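Long-range contacts in transaminase (Bacillus megaterium, PDB 5G0A), which probably transfers amino groups between amines and carbonyl compounds with a bound pyridoxal-5'-phosphate cofactor, acting as an S-selective omega-transaminase: residues Y363-L368 and I454-M458; I421-A426 and Y463-L468. All coordinates share one frame; numbering follows the deposited sequence.

Contact 1: residues Y363-L368 and I454-M458; sequences YIRSKL and IDKAM
Tyr363 meets Asp455 through its hydroxyl: Tyr363 OH donates to Asp455 OD1 at 2.6 Å, meeting the syn lone pair of that oxygen, while the ring and carboxylate planes stand 43° apart. The tyrosine reaches across because CG lies anti to the backbone N, and the same ring receives Ile454 at its edge, CE2 to CG2 at 3.7 Å. Ile364 continues the apolar floor, its CG1 3.8 Å from Ile454 CG2, with Trp388 and Leu386 also touching this side chain. Two helices of the C-terminal part of a class-III aminotransferase, 353-374 and 451-468, run roughly side by side here; the axes of the two segments lie 10.9 Å apart at closest approach, 28° from parallel, a spacing wide enough for side chains to fill. The first torsion of Lys367, with CG anti to the carbonyl carbon, sets CG over the rim of one face of the Tyr363 ring, and bends at chi2 and chi3 then carry NZ to Asp455 OD1 at 3.1 Å, a salt bridge entering 65° out of the carboxylate plane. One oxygen therefore serves two donors, and an alanine at Asp455 would probably leave the Tyr363 hydroxyl and the Lys367 ammonium without their shared acceptor. Further along, Lys367 CB packs on Met458 CG, and Leu368 CD2 touches Met458 SD at 3.9 Å.

Contact 2: residues I421-A426 and Y463-L468; sequences IIMKKA and YALDYL
The helical segments 421-426 and 463-468 cross at 127° between their N-to-C directions, with axes 8.5 Å apart at closest approach. The near point is Ile422 against Ala464, whose CA atoms are 5.1 Å apart; the small Ala464 methyl allows this, its CB resting 3.7 Å from Ile422 O. Lys425 is the residue most extensively covered by the opposing segment, losing 103 Å². Its chain, bent at chi2 and chi3, folds over one face of the Tyr467 ring: CE lies 3.8 Å from the ring centroid as a CH-pi contact, and NZ makes a cation-pi interaction at 4.3 Å from the same centroid, 20° off the normal. The ammonium is also paired with Glu428 in a salt bridge, and Glu428 accepts from the Tyr463 hydroxyl, so the two oxygens of Glu428 hold the polar ends of Lys425 and Tyr463, one each. Ile421 CG2 abuts the edge of the Tyr467 ring, 3.9 Å from CE2. The Tyr463 ring turns its own edge to the backbone, CE2 standing 3.5 Å from Lys425 O. On the buried flank Ile422 CD1 reaches Leu465 CD2 at 3.9 Å. Strand 387-392 backs this flank through Ile392, which touches Ile422, Leu465 and Leu468, while Leu461 and Ala460, earlier on helix 451-468, extend the packing against helix 418-427.

Helix 451-468 is common to both contacts: contact 1 uses its beginning and contact 2 its C-terminal end, with centres 16 Å apart and nearest atoms about 5 Å apart. Along the chain the segments alternate, 363-368, 421-426, 454-458 and 463-468, so the last helix returns to pack first on helix 353-374 and then on helix 418-427. Strand 387-392 lies beside both, touching contact 1 through Trp388 and Val390 and contact 2 through Ile392. These contacts thus join three helices and a strand of the C-terminal part of the class-III aminotransferase fold, and neither includes a residue that lines the cofactor pocket.

Contact 1: residues Y363-L368 and I454-M458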
loop_
_atom_site.group_PDB
_atom_site.type_symbol
_atom_site.label_atom_id
_atom_site.label_comp_id
_atom_site.label_asym_id
_atom_site.label_seq_id
_atom_site.Cartn_x
_atom_site.Cartn_y
_atom_site.Cartn_z
ATOM N N TYR B 363 -13.584 25.969 -38.655
ATOM C CA TYR B 363 -12.664 26.929 -39.264
ATOM C C TYR B 363 -11.197 26.542 -39.057
ATOM O O TYR B 363 -10.410 26.505 -40.010
ATOM C CB TYR B 363 -12.929 28.348 -38.758
ATOM C CG TYR B 363 -12.105 29.392 -39.482
ATOM C CD1 TYR B 363 -12.405 29.751 -40.802
ATOM C CD2 TYR B 363 -11.013 30.006 -38.860
ATOM C CE1 TYR B 363 -11.648 30.698 -41.476
ATOM C CE2 TYR B 363 -10.251 30.958 -39.525
ATOM C CZ TYR B 363 -10.578 31.301 -40.837
ATOM O OH TYR B 363 -9.834 32.252 -41.506
ATOM N N ILE B 364 -10.833 26.232 -37.808
ATOM C CA ILE B 364 -9.482 25.785 -37.485
ATOM C C ILE B 364 -9.122 24.517 -38.274
ATOM O O ILE B 364 -7.989 24.364 -38.711
ATOM C CB ILE B 364 -9.310 25.540 -35.953
ATOM C CG1 ILE B 364 -9.194 26.876 -35.202
ATOM C CG2 ILE B 364 -8.098 24.665 -35.661
ATOM C CD1 ILE B 364 -9.573 26.797 -33.728
ATOM N N ARG B 365 -10.080 23.608 -38.413
ATOM C CA ARG B 365 -9.906 22.397 -39.224
ATOM C C ARG B 365 -9.460 22.766 -40.652
ATOM O O ARG B 365 -8.472 22.234 -41.149
ATOM C CB ARG B 365 -11.204 21.563 -39.210
ATOM C CG ARG B 365 -11.379 20.564 -40.348
ATOM C CD ARG B 365 -10.639 19.272 -40.097
ATOM N NE ARG B 365 -11.157 18.545 -38.942
ATOM C CZ ARG B 365 -10.736 17.345 -38.562
ATOM N NH1 ARG B 365 -9.791 16.723 -39.255
ATOM N NH2 ARG B 365 -11.263 16.768 -37.490
ATOM N N SER B 366 -10.167 23.700 -41.283
ATOM C CA SER B 366 -9.795 24.173 -42.634
ATOM C C SER B 366 -8.405 24.824 -42.681
ATOM O O SER B 366 -7.670 24.678 -43.664
ATOM C CB SER B 366 -10.858 25.126 -43.194
ATOM O OG SER B 366 -10.776 26.417 -42.603
ATOM N N LYS B 367 -8.043 25.546 -41.620
ATOM C CA LYS B 367 -6.730 26.183 -41.551
ATOM C C LYS B 367 -5.621 25.154 -41.372
ATOM O O LYS B 367 -4.552 25.276 -41.981
ATOM C CB LYS B 367 -6.678 27.234 -40.427
ATOM C CG LYS B 367 -7.707 28.359 -40.537
ATOM C CD LYS B 367 -7.386 29.369 -41.628
ATOM C CE LYS B 367 -6.061 30.071 -41.368
ATOM N NZ LYS B 367 -5.943 31.300 -42.204
ATOM N N LEU B 368 -5.861 24.142 -40.535
ATOM C CA LEU B 368 -4.874 23.064 -40.347
ATOM C C LEU B 368 -4.719 22.200 -41.601
ATOM O O LEU B 368 -3.611 21.783 -41.925
ATOM C CB LEU B 368 -5.199 22.198 -39.118
ATOM C CG LEU B 368 -5.039 22.885 -37.755
ATOM C CD1 LEU B 368 -5.608 22.015 -36.644
ATOM C CD2 LEU B 368 -3.586 23.235 -37.464
ATOM N N ILE B 454 -7.507 33.555 -34.780
ATOM C CA ILE B 454 -7.164 32.242 -35.357
ATOM C C ILE B 454 -6.188 32.408 -36.531
ATOM O O ILE B 454 -5.162 31.733 -36.599
ATOM C CB ILE B 454 -8.415 31.437 -35.789
ATOM C CG1 ILE B 454 -9.228 31.008 -34.564
ATOM C CG2 ILE B 454 -8.015 30.223 -36.639
ATOM C CD1 ILE B 454 -10.637 30.549 -34.904
ATOM N N ASP B 455 -6.485 33.332 -37.443
ATOM C CA ASP B 455 -5.571 33.606 -38.574
ATOM C C ASP B 455 -4.170 34.005 -38.117
ATOM O O ASP B 455 -3.181 33.521 -38.658
ATOM C CB ASP B 455 -6.136 34.696 -39.502
ATOM C CG ASP B 455 -7.354 34.229 -40.289
ATOM O OD1 ASP B 455 -7.679 33.023 -40.270
ATOM O OD2 ASP B 455 -8.002 35.084 -40.916
ATOM N N LYS B 456 -4.095 34.875 -37.111
ATOM C CA LYS B 456 -2.811 35.310 -36.556
ATOM C C LYS B 456 -2.031 34.148 -35.932
ATOM O O LYS B 456 -0.817 34.039 -36.097
ATOM C CB LYS B 456 -3.028 36.451 -35.549
ATOM C CG LYS B 456 -1.766 36.925 -34.836
ATOM C CD LYS B 456 -2.007 38.228 -34.086
ATOM C CE LYS B 456 -0.932 38.482 -33.035
ATOM N NZ LYS B 456 -1.284 39.666 -32.203
ATOM N N ALA B 457 -2.735 33.279 -35.211
ATOM C CA ALA B 457 -2.091 32.148 -34.578
ATOM C C ALA B 457 -1.580 31.152 -35.625
ATOM O O ALA B 457 -0.453 30.657 -35.527
ATOM C CB ALA B 457 -3.047 31.477 -33.593
ATOM N N MET B 458 -2.394 30.897 -36.642
ATOM C CA MET B 458 -2.019 29.928 -37.686
ATOM C C MET B 458 -0.856 30.438 -38.546
ATOM O O MET B 458 0.017 29.669 -38.953
ATOM C CB MET B 458 -3.225 29.565 -38.541
ATOM C CG MET B 458 -4.296 28.756 -37.820
ATOM S SD MET B 458 -3.763 27.125 -37.273
ATOM C CE MET B 458 -3.585 27.360 -35.499
#

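Contact 2: residues I421-A426 and Y463-L468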
loop_
_atom_site.group_PDB
_atom_site.type_symbol
_atom_site.label_atom_id
_atom_site.label_comp_id
_atom_site.label_asym_id
_atom_site.label_seq_id
_atom_site.Cartn_x
_atom_site.Cartn_y
_atom_site.Cartn_z
ATOM N N ILE B 421 10.567 24.138 -29.749
ATOM C CA ILE B 421 11.112 24.883 -30.890
ATOM C C ILE B 421 10.035 25.704 -31.607
ATOM O O ILE B 421 10.261 26.867 -31.982
ATOM C CB ILE B 421 11.847 23.933 -31.872
ATOM C CG1 ILE B 421 13.080 23.305 -31.191
ATOM C CG2 ILE B 421 12.194 24.638 -33.183
ATOM C CD1 ILE B 421 14.179 24.284 -30.818
ATOM N N ILE B 422 8.863 25.100 -31.787
ATOM C CA ILE B 422 7.719 25.771 -32.399
ATOM C C ILE B 422 7.264 26.950 -31.535
ATOM O O ILE B 422 7.045 28.054 -32.049
ATOM C CB ILE B 422 6.571 24.778 -32.663
ATOM C CG1 ILE B 422 6.935 23.883 -33.859
ATOM C CG2 ILE B 422 5.239 25.491 -32.888
ATOM C CD1 ILE B 422 6.251 22.532 -33.861
ATOM N N MET B 423 7.157 26.713 -30.224
ATOM C CA MET B 423 6.721 27.757 -29.284
ATOM C C MET B 423 7.655 28.966 -29.338
ATOM O O MET B 423 7.205 30.109 -29.450
ATOM C CB MET B 423 6.632 27.206 -27.854
ATOM C CG MET B 423 6.245 28.239 -26.794
ATOM S SD MET B 423 6.174 27.520 -25.136
ATOM C CE MET B 423 7.916 27.415 -24.738
ATOM N N LYS B 424 8.955 28.708 -29.278
ATOM C CA LYS B 424 9.952 29.780 -29.245
ATOM C C LYS B 424 9.890 30.640 -30.506
ATOM O O LYS B 424 10.010 31.861 -30.432
ATOM C CB LYS B 424 11.355 29.201 -29.038
ATOM C CG LYS B 424 12.351 30.183 -28.447
ATOM C CD LYS B 424 13.754 29.599 -28.380
ATOM C CE LYS B 424 14.728 30.614 -27.796
ATOM N NZ LYS B 424 16.146 30.333 -28.169
ATOM N N LYS B 425 9.659 30.006 -31.655
ATOM C CA LYS B 425 9.613 30.716 -32.932
ATOM C C LYS B 425 8.328 31.522 -33.093
ATOM O O LYS B 425 8.359 32.678 -33.525
ATOM C CB LYS B 425 9.803 29.742 -34.112
ATOM C CG LYS B 425 11.164 29.051 -34.170
ATOM C CD LYS B 425 12.352 30.003 -34.035
ATOM C CE LYS B 425 12.552 30.849 -35.282
ATOM N NZ LYS B 425 13.742 31.730 -35.137
ATOM N N ALA B 426 7.196 30.929 -32.722
ATOM C CA ALA B 426 5.925 31.648 -32.798
ATOM C C ALA B 426 5.909 32.903 -31.909
ATOM O O ALA B 426 5.236 33.886 -32.235
ATOM C CB ALA B 426 4.761 30.722 -32.480
ATOM N N TYR B 463 5.021 30.180 -39.963
ATOM C CA TYR B 463 6.388 30.644 -39.698
ATOM C C TYR B 463 7.231 29.660 -38.876
ATOM O O TYR B 463 8.405 29.431 -39.185
ATOM C CB TYR B 463 6.339 32.013 -39.000
ATOM C CG TYR B 463 7.686 32.557 -38.594
ATOM C CD1 TYR B 463 8.523 33.164 -39.533
ATOM C CD2 TYR B 463 8.128 32.477 -37.270
ATOM C CE1 TYR B 463 9.763 33.660 -39.168
ATOM C CE2 TYR B 463 9.365 32.975 -36.898
ATOM C CZ TYR B 463 10.174 33.569 -37.850
ATOM O OH TYR B 463 11.406 34.059 -37.499
ATOM N N ALA B 464 6.636 29.093 -37.825
ATOM C CA ALA B 464 7.330 28.166 -36.928
ATOM C C ALA B 464 7.725 26.860 -37.624
ATOM O O ALA B 464 8.852 26.373 -37.467
ATOM C CB ALA B 464 6.465 27.869 -35.702
ATOM N N LEU B 465 6.783 26.296 -38.374
ATOM C CA LEU B 465 6.989 25.027 -39.065
ATOM C C LEU B 465 7.970 25.159 -40.236
ATOM O O LEU B 465 8.688 24.211 -40.551
ATOM C CB LEU B 465 5.650 24.441 -39.525
ATOM C CG LEU B 465 4.698 23.968 -38.413
ATOM C CD1 LEU B 465 3.358 23.558 -38.991
ATOM C CD2 LEU B 465 5.286 22.831 -37.583
ATOM N N ASP B 466 8.003 26.333 -40.867
ATOM C CA ASP B 466 9.030 26.636 -41.868
ATOM C C ASP B 466 10.415 26.405 -41.273
ATOM O O ASP B 466 11.248 25.728 -41.869
ATOM C CB ASP B 466 8.923 28.087 -42.353
ATOM C CG ASP B 466 7.970 28.260 -43.525
ATOM O OD1 ASP B 466 7.662 27.272 -44.233
ATOM O OD2 ASP B 466 7.539 29.410 -43.749
ATOM N N TYR B 467 10.639 26.962 -40.083
ATOM C CA TYR B 467 11.917 26.881 -39.391
ATOM C C TYR B 467 12.220 25.460 -38.914
ATOM O O TYR B 467 13.369 25.027 -38.948
ATOM C CB TYR B 467 11.941 27.865 -38.215
ATOM C CG TYR B 467 13.192 27.812 -37.359
ATOM C CD1 TYR B 467 14.322 28.567 -37.687
ATOM C CD2 TYR B 467 13.241 27.012 -36.216
ATOM C CE1 TYR B 467 15.468 28.521 -36.900
ATOM C CE2 TYR B 467 14.380 26.958 -35.424
ATOM C CZ TYR B 467 15.490 27.711 -35.769
ATOM O OH TYR B 467 16.621 27.655 -34.979
ATOM N N LEU B 468 11.192 24.744 -38.462
ATOM C CA LEU B 468 11.361 23.359 -38.025
ATOM C C LEU B 468 11.879 22.447 -39.146
ATOM O O LEU B 468 12.755 21.616 -38.910
ATOM C CB LEU B 468 10.059 22.795 -37.457
ATOM C CG LEU B 468 10.187 21.431 -36.769
ATOM C CD1 LEU B 468 10.667 21.578 -35.328
ATOM C CD2 LEU B 468 8.857 20.695 -36.816
#